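Local atomic coordinates of lectin 2 (Agrocybe aegerita, PDB entry 4TQJ), a protein that binds carbohydrates, specifically recognising N-acetylglucosamine at the non-reducing terminus of glycans. Residues V60-D65 / V395-N400; F41-N46 / N91-P96; T126-I131 / S142-G147; G81-V86 / P97-A102. The protein carries 1 engineered substitution. All blocks are in the same frame, centred on the assembly; numbering follows the deposited sequence.

Starting at the N terminus, segment 41-46, the outer strand of one propeller blade, opens contact 2, and 60-65, the inner strand of the next blade, opens contact 1. Segment 81-86 opens contact 4 before 91-96 closes contact 2 and 97-102 closes contact 4, so contacts 2 and 4 cross. Contact 3 then closes the short hairpin 126-131/142-147 of the third blade. Contact 1 waits for 395-400 near the C terminus; contacts 3 and 4 nest inside its long loop, and contact 2 crosses it. Contacts 1 and 2 thus join neighbouring blades near the axis and further out, while contacts 3 and 4 build hairpins within single blades.

Contact 1: residues V60-D65 / V395-N400; sequences VRLIAD and VCWMAN
Trp397 reaches from strand 395-399 to strand 60-64 and gives its indole N-H to the backbone carbonyl of Arg61, NE1 to O at 2.8 Å. The bond is nearly straight (165° at the hydrogen); Arg61 O lies at the ring edge, close to the indole plane, and NE1 in turn lies in the plane of the Arg61 carbonyl. Beside it, Leu62 CD2 packs against the six-membered ring at CZ2 (4.1 Å). At one end of the contact Val395 CG2 sits over a face of the Arg61 guanidinium, 3.8 Å from NH2, while its CG1 lies over a face of the Trp397 ring, near the rim. At the other end Ile63 CB meets Ala399 CB at 4.4 Å. Further out, the Arg61 chain folds at CG-CD (chi3 -76°), and its NH1 is held by the carbonyl of Phe47. The two strands run nearly parallel, 8.4 Å apart on their axes, too far for backbone pairing: they are the inner strands of neighbouring propeller blades. Strand 73-77 continues the blade of 60-64, strand 20-25 pairs with 395-399, and Met398 packs on strand 339-343 of the preceding blade.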
# COMPACT_ATOMS: atom_id res chain seq x y z
N VAL A 60 -11.55 -14.86 -18.83
CA VAL A 60 -10.51 -13.86 -18.63
C VAL A 60 -10.53 -13.44 -17.16
O VAL A 60 -11.59 -13.11 -16.61
CB VAL A 60 -10.76 -12.63 -19.55
CG1 VAL A 60 -9.80 -11.49 -19.25
CG2 VAL A 60 -10.64 -13.05 -21.00
N ARG A 61 -9.36 -13.47 -16.52
CA ARG A 61 -9.28 -13.12 -15.10
C ARG A 61 -8.21 -12.06 -14.82
O ARG A 61 -7.02 -12.27 -15.11
CB ARG A 61 -9.04 -14.39 -14.27
CG ARG A 61 -10.29 -15.26 -14.13
CD ARG A 61 -9.96 -16.66 -13.63
NE ARG A 61 -9.37 -17.49 -14.69
CZ ARG A 61 -8.95 -18.74 -14.51
NH1 ARG A 61 -9.06 -19.30 -13.31
NH2 ARG A 61 -8.42 -19.41 -15.52
N LEU A 62 -8.63 -10.93 -14.24
CA LEU A 62 -7.78 -9.76 -14.11
C LEU A 62 -7.92 -9.09 -12.74
O LEU A 62 -8.68 -9.56 -11.89
CB LEU A 62 -8.10 -8.75 -15.21
CG LEU A 62 -7.96 -9.22 -16.67
CD1 LEU A 62 -8.60 -8.22 -17.63
CD2 LEU A 62 -6.51 -9.49 -17.05
N ILE A 63 -7.16 -8.02 -12.53
CA ILE A 63 -7.27 -7.17 -11.34
C ILE A 63 -7.40 -5.73 -11.80
O ILE A 63 -6.61 -5.28 -12.64
CB ILE A 63 -6.01 -7.24 -10.46
CG1 ILE A 63 -5.77 -8.65 -9.95
CG2 ILE A 63 -6.14 -6.28 -9.28
CD1 ILE A 63 -6.43 -8.90 -8.62
N ALA A 64 -8.40 -5.02 -11.29
CA ALA A 64 -8.50 -3.59 -11.57
C ALA A 64 -9.32 -2.89 -10.50
O ALA A 64 -10.09 -3.52 -9.77
CB ALA A 64 -9.09 -3.35 -12.95
N ASP A 65 -9.16 -1.58 -10.40
CA ASP A 65 -9.94 -0.81 -9.45
C ASP A 65 -11.28 -0.47 -10.10
O ASP A 65 -11.37 0.46 -10.91
CB ASP A 65 -9.21 0.47 -9.02
CG ASP A 65 -9.98 1.26 -7.96
OD1 ASP A 65 -11.03 0.76 -7.53
OD2 ASP A 65 -9.54 2.35 -7.56
N VAL A 395 -3.68 -18.76 -13.61
CA VAL A 395 -3.20 -17.49 -14.12
C VAL A 395 -2.49 -16.79 -12.97
O VAL A 395 -2.99 -16.78 -11.84
CB VAL A 395 -4.36 -16.59 -14.58
CG1 VAL A 395 -3.83 -15.30 -15.21
CG2 VAL A 395 -5.27 -17.33 -15.52
N CYS A 396 -1.31 -16.23 -13.23
CA CYS A 396 -0.64 -15.41 -12.23
C CYS A 396 -0.25 -14.07 -12.82
O CYS A 396 0.22 -13.99 -13.95
CB CYS A 396 0.65 -16.06 -11.75
SG CYS A 396 0.40 -17.46 -10.73
N TRP A 397 -0.43 -13.03 -12.02
CA TRP A 397 -0.07 -11.70 -12.43
C TRP A 397 0.69 -11.02 -11.29
O TRP A 397 0.49 -11.36 -10.11
CB TRP A 397 -1.32 -10.86 -12.68
CG TRP A 397 -2.31 -11.34 -13.72
CD1 TRP A 397 -3.63 -11.64 -13.51
CD2 TRP A 397 -2.09 -11.48 -15.13
NE1 TRP A 397 -4.23 -11.99 -14.69
CE2 TRP A 397 -3.31 -11.90 -15.70
CE3 TRP A 397 -0.97 -11.31 -15.96
CZ2 TRP A 397 -3.45 -12.15 -17.07
CZ3 TRP A 397 -1.11 -11.56 -17.31
CH2 TRP A 397 -2.34 -11.98 -17.85
N MET A 398 1.53 -10.06 -11.63
CA MET A 398 1.95 -9.06 -10.65
C MET A 398 0.96 -7.90 -10.77
O MET A 398 0.48 -7.60 -11.86
CB MET A 398 3.38 -8.58 -10.92
CG MET A 398 4.42 -9.69 -10.92
SD MET A 398 4.51 -10.63 -9.37
CE MET A 398 4.86 -9.34 -8.17
N ALA A 399 0.64 -7.26 -9.64
CA ALA A 399 -0.26 -6.11 -9.62
C ALA A 399 -0.05 -5.30 -8.35
O ALA A 399 0.39 -5.83 -7.35
CB ALA A 399 -1.71 -6.55 -9.72
N ASN A 400 -0.34 -4.00 -8.39
CA ASN A 400 -0.31 -3.19 -7.18
C ASN A 400 -1.70 -3.15 -6.57
O ASN A 400 -2.58 -2.41 -7.01
CB ASN A 400 0.21 -1.78 -7.47
CG ASN A 400 1.54 -1.79 -8.23
OD1 ASN A 400 1.55 -1.81 -9.46
ND2 ASN A 400 2.64 -1.77 -7.50

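Contact 2: residues F41-N46 / N91-P96; sequences FLAVKN and NTFADP
Val44 and Phe93 make the tight part of this contact. The side chains cross at about a right angle, with Val44 CG2 set 3.6 Å from Phe93 CB, and Ala43 CB leans on the same phenylalanine at CD2 (3.7 Å). Val44 is forked across the loop: with CG1 anti to the backbone N (chi1 176°), that branch lies against the carboxylate carbon of Asp95, while CG2 goes to Phe93 and the carbonyl of Ala94. Ile31 of the adjoining strand 28-32 packs on both Ala43 and Phe93 and extends the apolar patch.

The other side is polar and watered. Asp95 OD2 accepts the backbone N-H of Lys45 at 3.0 Å, a straight bond (165°) that meets the oxygen from above the carboxylate plane, 60° out of it. The lysine ammonium does not reach the acid: NZ stays 5.9 Å from OD2. Water 1 joins the backbones, donating to Ala43 O and accepting from Phe93 N, both at 2.8 Å, and water 2 also donates to Ala43 O, with a weak bond to Asp95. The loose end is at Phe41, whose CE1 comes to 3.8 Å from the backbone O of Asn91, itself bonded to Arg16 of the second subunit; Asn91 ND2 is bonded to Gly347 of that subunit.

The chemistry therefore divides the work: hydrocarbon packs one side of the join between blades, whereas water and one carboxylate serve the backbone groups of Ala43, Lys45 and Phe93 that face the gap between strand and loop. The acid is engaged by a peptide N-H, so any pull between it and the Lys45 ammonium is probably only long-range.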
# COMPACT_ATOMS: atom_id res chain seq x y z
N PHE A 41 -2.25 -16.07 0.56
CA PHE A 41 -3.51 -15.95 1.27
C PHE A 41 -4.68 -16.29 0.35
O PHE A 41 -4.92 -15.61 -0.64
CB PHE A 41 -3.65 -14.52 1.82
CG PHE A 41 -4.97 -14.24 2.47
CD1 PHE A 41 -5.74 -13.16 2.06
CD2 PHE A 41 -5.45 -15.05 3.49
CE1 PHE A 41 -6.96 -12.88 2.66
CE2 PHE A 41 -6.68 -14.78 4.10
CZ PHE A 41 -7.43 -13.70 3.68
N LEU A 42 -5.40 -17.36 0.67
CA LEU A 42 -6.56 -17.73 -0.14
C LEU A 42 -7.69 -16.74 0.09
O LEU A 42 -8.48 -16.90 1.02
CB LEU A 42 -7.01 -19.15 0.19
CG LEU A 42 -8.18 -19.68 -0.64
CD1 LEU A 42 -7.84 -19.66 -2.12
CD2 LEU A 42 -8.55 -21.10 -0.20
N ALA A 43 -7.78 -15.72 -0.76
CA ALA A 43 -8.70 -14.61 -0.53
C ALA A 43 -10.14 -14.84 -1.01
O ALA A 43 -11.07 -14.26 -0.44
CB ALA A 43 -8.13 -13.32 -1.12
N VAL A 44 -10.32 -15.66 -2.05
CA VAL A 44 -11.64 -15.90 -2.64
C VAL A 44 -11.73 -17.30 -3.22
O VAL A 44 -10.92 -17.67 -4.09
CB VAL A 44 -11.94 -14.91 -3.79
CG1 VAL A 44 -13.28 -15.24 -4.45
CG2 VAL A 44 -11.94 -13.49 -3.28
N LYS A 45 -12.70 -18.08 -2.75
CA LYS A 45 -12.91 -19.44 -3.25
C LYS A 45 -13.77 -19.41 -4.50
O LYS A 45 -14.93 -19.83 -4.49
CB LYS A 45 -13.55 -20.32 -2.18
CG LYS A 45 -12.60 -20.69 -1.04
CD LYS A 45 -13.31 -21.42 0.09
CE LYS A 45 -12.31 -22.01 1.08
NZ LYS A 45 -11.36 -21.00 1.61
N ASN A 46 -13.19 -18.91 -5.58
CA ASN A 46 -13.88 -18.77 -6.84
C ASN A 46 -12.86 -18.34 -7.89
O ASN A 46 -11.67 -18.25 -7.59
CB ASN A 46 -15.02 -17.76 -6.70
CG ASN A 46 -16.19 -18.06 -7.63
OD1 ASN A 46 -15.99 -18.38 -8.80
ND2 ASN A 46 -17.41 -17.96 -7.11
N ASN A 91 -7.22 -5.81 3.45
CA ASN A 91 -6.87 -7.20 3.12
C ASN A 91 -8.01 -8.20 3.14
O ASN A 91 -7.82 -9.34 3.57
CB ASN A 91 -5.72 -7.71 4.00
CG ASN A 91 -4.91 -8.81 3.31
OD1 ASN A 91 -4.69 -8.76 2.09
ND2 ASN A 91 -4.48 -9.80 4.08
N THR A 92 -9.18 -7.79 2.66
CA THR A 92 -10.33 -8.68 2.53
C THR A 92 -11.01 -8.50 1.17
O THR A 92 -11.26 -7.37 0.75
CB THR A 92 -11.38 -8.42 3.63
OG1 THR A 92 -10.79 -8.57 4.93
CG2 THR A 92 -12.56 -9.36 3.48
N PHE A 93 -11.32 -9.61 0.51
CA PHE A 93 -11.98 -9.58 -0.80
C PHE A 93 -13.35 -10.25 -0.73
O PHE A 93 -13.48 -11.34 -0.19
CB PHE A 93 -11.13 -10.28 -1.85
CG PHE A 93 -9.85 -9.55 -2.18
CD1 PHE A 93 -9.77 -8.76 -3.32
CD2 PHE A 93 -8.74 -9.65 -1.36
CE1 PHE A 93 -8.60 -8.08 -3.63
CE2 PHE A 93 -7.57 -8.97 -1.66
CZ PHE A 93 -7.50 -8.18 -2.79
N ALA A 94 -14.36 -9.60 -1.29
CA ALA A 94 -15.72 -10.12 -1.25
C ALA A 94 -15.81 -11.51 -1.87
O ALA A 94 -15.30 -11.75 -2.95
CB ALA A 94 -16.70 -9.17 -1.95
N ASP A 95 -16.48 -12.41 -1.16
CA ASP A 95 -16.66 -13.79 -1.60
C ASP A 95 -17.97 -14.30 -1.01
O ASP A 95 -18.11 -14.34 0.21
CB ASP A 95 -15.47 -14.65 -1.14
CG ASP A 95 -15.62 -16.11 -1.53
OD1 ASP A 95 -16.45 -16.42 -2.41
OD2 ASP A 95 -14.88 -16.96 -0.96
N PRO A 96 -18.92 -14.69 -1.87
CA PRO A 96 -18.81 -14.80 -3.33
C PRO A 96 -18.79 -13.45 -4.03
O PRO A 96 -19.21 -12.44 -3.45
CB PRO A 96 -20.08 -15.57 -3.72
CG PRO A 96 -21.06 -15.21 -2.67
CD PRO A 96 -20.27 -15.06 -1.39
O HOH W 1 -10.45 -12.20 1.31
O HOH W 2 -13.09 -15.67 1.62

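Contact 3: residues T126-I131 / S142-G147; sequences TGRADI and SRNNGG. Engineered in segment 126-131: Thr126 (natural residue Ile).
Arg128 crosses Asn144 at a slant, touching it from CB to NH2. Its CG takes the crowded position between backbone N and carbonyl carbon (chi1 60°), and from there the chain runs extended to NE. CB and CG pass the amide nitrogen of Asn144, CG at 3.7 Å from ND2, and CD slides by OD1 at 3.6 Å. NE then makes two weak bonds, to the side-chain OD1 and to the backbone O of Asn144, and NH2 adds a third weak one to that O at 3.0 Å. One face of the guanidinium, which stands 75° from the Asn144 amide plane, carries Gly146 CA.

Asn144 is itself gripped from several directions. Its ND2 donates to Ala129 O at 3.0 Å, arriving above the carbonyl plane, and also to Thr66 O. Its backbone N bonds to Asp130 OD1 (3.0 Å) from above the carboxylate plane, and Arg124 makes a salt bridge with the other oxygen of that acid. OD1 takes the N-H of Gly146 at 3.1 Å, which closes an Asx turn and fixes the amide that Arg128 meets.

Next door, Ile131 and Ser142 form an antiparallel hydrogen-bonded pair, N to O both ways. This is the open end of the hairpin formed by the two middle strands of a propeller blade. The turn before it, with Asp122, Gly127 and Asp130, is probably akin to the turns of the FG-GAP-like repeats recognised elsewhere in this chain.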
# COMPACT_ATOMS: atom_id res chain seq x y z
N THR A 126 -11.58 8.77 -14.69
CA THR A 126 -12.44 9.06 -13.55
C THR A 126 -12.01 8.33 -12.27
O THR A 126 -12.64 8.48 -11.23
CB THR A 126 -13.94 8.78 -13.85
OG1 THR A 126 -14.13 7.41 -14.22
CG2 THR A 126 -14.41 9.68 -14.97
N GLY A 127 -10.94 7.55 -12.36
CA GLY A 127 -10.40 6.86 -11.20
C GLY A 127 -10.90 5.44 -10.99
O GLY A 127 -10.59 4.79 -9.99
N ARG A 128 -11.70 4.94 -11.92
CA ARG A 128 -12.13 3.56 -11.87
C ARG A 128 -12.19 3.01 -13.28
O ARG A 128 -12.28 3.77 -14.24
CB ARG A 128 -13.47 3.43 -11.13
CG ARG A 128 -14.62 4.20 -11.75
CD ARG A 128 -15.80 4.37 -10.77
NE ARG A 128 -16.95 4.91 -11.48
CZ ARG A 128 -17.30 6.19 -11.49
NH1 ARG A 128 -16.62 7.07 -10.76
NH2 ARG A 128 -18.35 6.59 -12.20
N ALA A 129 -12.14 1.69 -13.41
CA ALA A 129 -11.93 1.05 -14.71
C ALA A 129 -13.21 0.79 -15.49
O ALA A 129 -14.14 0.15 -14.98
CB ALA A 129 -11.17 -0.25 -14.52
N ASP A 130 -13.27 1.28 -16.72
CA ASP A 130 -14.30 0.86 -17.66
C ASP A 130 -13.97 -0.51 -18.24
O ASP A 130 -12.82 -0.97 -18.17
CB ASP A 130 -14.44 1.87 -18.81
CG ASP A 130 -15.02 3.20 -18.37
OD1 ASP A 130 -15.25 3.37 -17.16
OD2 ASP A 130 -15.23 4.08 -19.24
N ILE A 131 -14.96 -1.16 -18.83
CA ILE A 131 -14.73 -2.40 -19.53
C ILE A 131 -14.57 -2.06 -21.00
O ILE A 131 -15.42 -1.38 -21.60
CB ILE A 131 -15.91 -3.36 -19.38
CG1 ILE A 131 -16.14 -3.68 -17.90
CG2 ILE A 131 -15.64 -4.62 -20.17
CD1 ILE A 131 -17.45 -4.39 -17.65
N SER A 142 -18.21 -0.64 -21.94
CA SER A 142 -19.24 -0.40 -20.94
C SER A 142 -18.66 0.53 -19.89
O SER A 142 -17.69 0.18 -19.21
CB SER A 142 -19.74 -1.69 -20.29
OG SER A 142 -20.28 -1.41 -19.00
N ARG A 143 -19.24 1.72 -19.79
CA ARG A 143 -18.76 2.71 -18.85
C ARG A 143 -19.04 2.27 -17.42
O ARG A 143 -20.12 1.77 -17.10
CB ARG A 143 -19.36 4.08 -19.17
CG ARG A 143 -18.73 4.74 -20.40
CD ARG A 143 -19.64 5.70 -21.15
NE ARG A 143 -19.68 7.03 -20.55
CZ ARG A 143 -19.76 8.16 -21.24
NH1 ARG A 143 -19.78 8.14 -22.56
NH2 ARG A 143 -19.79 9.32 -20.60
N ASN A 144 -18.04 2.44 -16.56
CA ASN A 144 -18.17 2.15 -15.14
C ASN A 144 -18.80 3.35 -14.46
O ASN A 144 -18.15 4.39 -14.30
CB ASN A 144 -16.79 1.87 -14.54
CG ASN A 144 -16.85 1.51 -13.06
OD1 ASN A 144 -17.79 1.86 -12.35
ND2 ASN A 144 -15.82 0.80 -12.58
N ASN A 145 -20.06 3.21 -14.06
CA ASN A 145 -20.81 4.35 -13.55
C ASN A 145 -20.94 4.40 -12.04
O ASN A 145 -21.89 4.99 -11.51
CB ASN A 145 -22.19 4.38 -14.19
CG ASN A 145 -22.13 4.81 -15.62
OD1 ASN A 145 -21.36 5.70 -15.97
ND2 ASN A 145 -22.93 4.17 -16.47
N GLY A 146 -19.99 3.80 -11.34
CA GLY A 146 -19.99 3.82 -9.89
C GLY A 146 -20.89 2.77 -9.26
O GLY A 146 -21.94 2.42 -9.80
N GLY A 147 -20.46 2.27 -8.10
CA GLY A 147 -21.25 1.33 -7.32
C GLY A 147 -21.44 -0.00 -8.01
O GLY A 147 -22.39 -0.74 -7.71

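Contact 4: residues G81-V86 / P97-A102; sequences GVYVSV and PKMVIA
A beta bulge interrupts the outer strand pair of a propeller blade where Val82 and Tyr83 run antiparallel to Met99, Val100 and Ile101. Val82 uses both backbone groups, its N to Ile101 O at 3.0 Å and its O to Val100 N at 2.9 Å, so the partner strand has one extra residue. Past the bulge Val84 and Lys98 form a regular hydrogen-bonded pair, both N-to-O distances 2.8 Å.

On one face Tyr83 and Met99 stand together. The methionine has CG trans to its N (chi1 178°) and bends only at chi3 (55°): CB touches the ring at CD1 (3.6 Å), CG lies over a ring face, and SD sits 4.8 Å from the ring centroid, 39° off its normal, an oblique Met-aromatic contact. On the side of the sheet with Val82 and Val84, Val100 CG1 meets Val84 CG2 at 3.7 Å, while Val82 and Ile101 pack side by side through CG2. Near the hairpin loop Pro97 CB presses on Ser85 OG, which is bonded to Ala94 O.

Strand 73-77 continues the sheet beyond 82-85, and Phe150 of the next blade packs on Val100. Two outer strands with a bulge between them complete one four-stranded antiparallel blade of the beta-propeller.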
# COMPACT_ATOMS: atom_id res chain seq x y z
N GLY A 81 -21.35 -13.32 -17.94
CA GLY A 81 -20.99 -11.92 -17.80
C GLY A 81 -19.76 -11.71 -16.96
O GLY A 81 -18.91 -12.59 -16.83
N VAL A 82 -19.66 -10.52 -16.38
CA VAL A 82 -18.50 -10.13 -15.60
C VAL A 82 -18.82 -10.15 -14.12
O VAL A 82 -19.84 -9.60 -13.69
CB VAL A 82 -18.03 -8.73 -16.02
CG1 VAL A 82 -16.79 -8.33 -15.26
CG2 VAL A 82 -17.80 -8.70 -17.54
N TYR A 83 -17.95 -10.80 -13.35
CA TYR A 83 -18.12 -10.93 -11.91
C TYR A 83 -16.98 -10.23 -11.19
O TYR A 83 -15.83 -10.35 -11.60
CB TYR A 83 -18.12 -12.40 -11.51
CG TYR A 83 -19.18 -13.24 -12.20
CD1 TYR A 83 -20.38 -13.53 -11.56
CD2 TYR A 83 -18.97 -13.75 -13.47
CE1 TYR A 83 -21.35 -14.30 -12.17
CE2 TYR A 83 -19.94 -14.53 -14.09
CZ TYR A 83 -21.13 -14.80 -13.43
OH TYR A 83 -22.09 -15.57 -14.05
N VAL A 84 -17.29 -9.52 -10.11
CA VAL A 84 -16.29 -8.75 -9.37
C VAL A 84 -16.27 -9.11 -7.89
O VAL A 84 -17.31 -9.22 -7.26
CB VAL A 84 -16.56 -7.23 -9.48
CG1 VAL A 84 -15.55 -6.45 -8.64
CG2 VAL A 84 -16.53 -6.77 -10.93
N SER A 85 -15.06 -9.29 -7.35
CA SER A 85 -14.87 -9.41 -5.91
C SER A 85 -14.17 -8.17 -5.39
O SER A 85 -12.97 -7.97 -5.59
CB SER A 85 -14.04 -10.66 -5.55
OG SER A 85 -14.85 -11.82 -5.53
N VAL A 86 -14.93 -7.33 -4.69
CA VAL A 86 -14.42 -6.06 -4.23
C VAL A 86 -13.39 -6.21 -3.11
O VAL A 86 -13.63 -6.88 -2.11
CB VAL A 86 -15.58 -5.14 -3.81
CG1 VAL A 86 -15.04 -3.86 -3.17
CG2 VAL A 86 -16.45 -4.83 -5.03
N PRO A 97 -18.29 -13.42 -5.27
CA PRO A 97 -18.23 -12.18 -6.05
C PRO A 97 -19.61 -11.78 -6.56
O PRO A 97 -20.54 -12.59 -6.50
CB PRO A 97 -17.32 -12.56 -7.22
CG PRO A 97 -17.55 -14.02 -7.41
CD PRO A 97 -17.78 -14.58 -6.03
N LYS A 98 -19.75 -10.55 -7.04
CA LYS A 98 -21.03 -10.06 -7.55
C LYS A 98 -20.99 -9.87 -9.07
O LYS A 98 -20.02 -9.35 -9.61
CB LYS A 98 -21.39 -8.74 -6.87
CG LYS A 98 -22.77 -8.20 -7.22
CD LYS A 98 -23.03 -6.88 -6.51
CE LYS A 98 -24.36 -6.27 -6.92
NZ LYS A 98 -24.52 -4.89 -6.38
N MET A 99 -22.04 -10.30 -9.76
CA MET A 99 -22.12 -10.14 -11.21
C MET A 99 -22.57 -8.72 -11.57
O MET A 99 -23.70 -8.34 -11.28
CB MET A 99 -23.05 -11.17 -11.84
CG MET A 99 -23.21 -11.03 -13.34
SD MET A 99 -24.46 -12.15 -14.01
CE MET A 99 -25.87 -11.70 -13.01
N VAL A 100 -21.69 -7.97 -12.21
CA VAL A 100 -21.92 -6.54 -12.44
C VAL A 100 -22.45 -6.23 -13.84
O VAL A 100 -22.87 -5.11 -14.11
CB VAL A 100 -20.62 -5.73 -12.19
CG1 VAL A 100 -20.12 -5.97 -10.79
CG2 VAL A 100 -19.54 -6.10 -13.21
N ILE A 101 -22.43 -7.21 -14.74
CA ILE A 101 -22.96 -7.00 -16.09
C ILE A 101 -23.12 -8.28 -16.90
O ILE A 101 -22.26 -9.18 -16.86
CB ILE A 101 -22.13 -5.95 -16.90
CG1 ILE A 101 -22.88 -5.49 -18.15
CG2 ILE A 101 -20.76 -6.50 -17.28
CD1 ILE A 101 -22.26 -4.30 -18.83
N ALA A 102 -24.22 -8.35 -17.63
CA ALA A 102 -24.53 -9.48 -18.49
C ALA A 102 -23.99 -9.28 -19.91
O ALA A 102 -24.73 -9.38 -20.88
CB ALA A 102 -26.04 -9.74 -18.51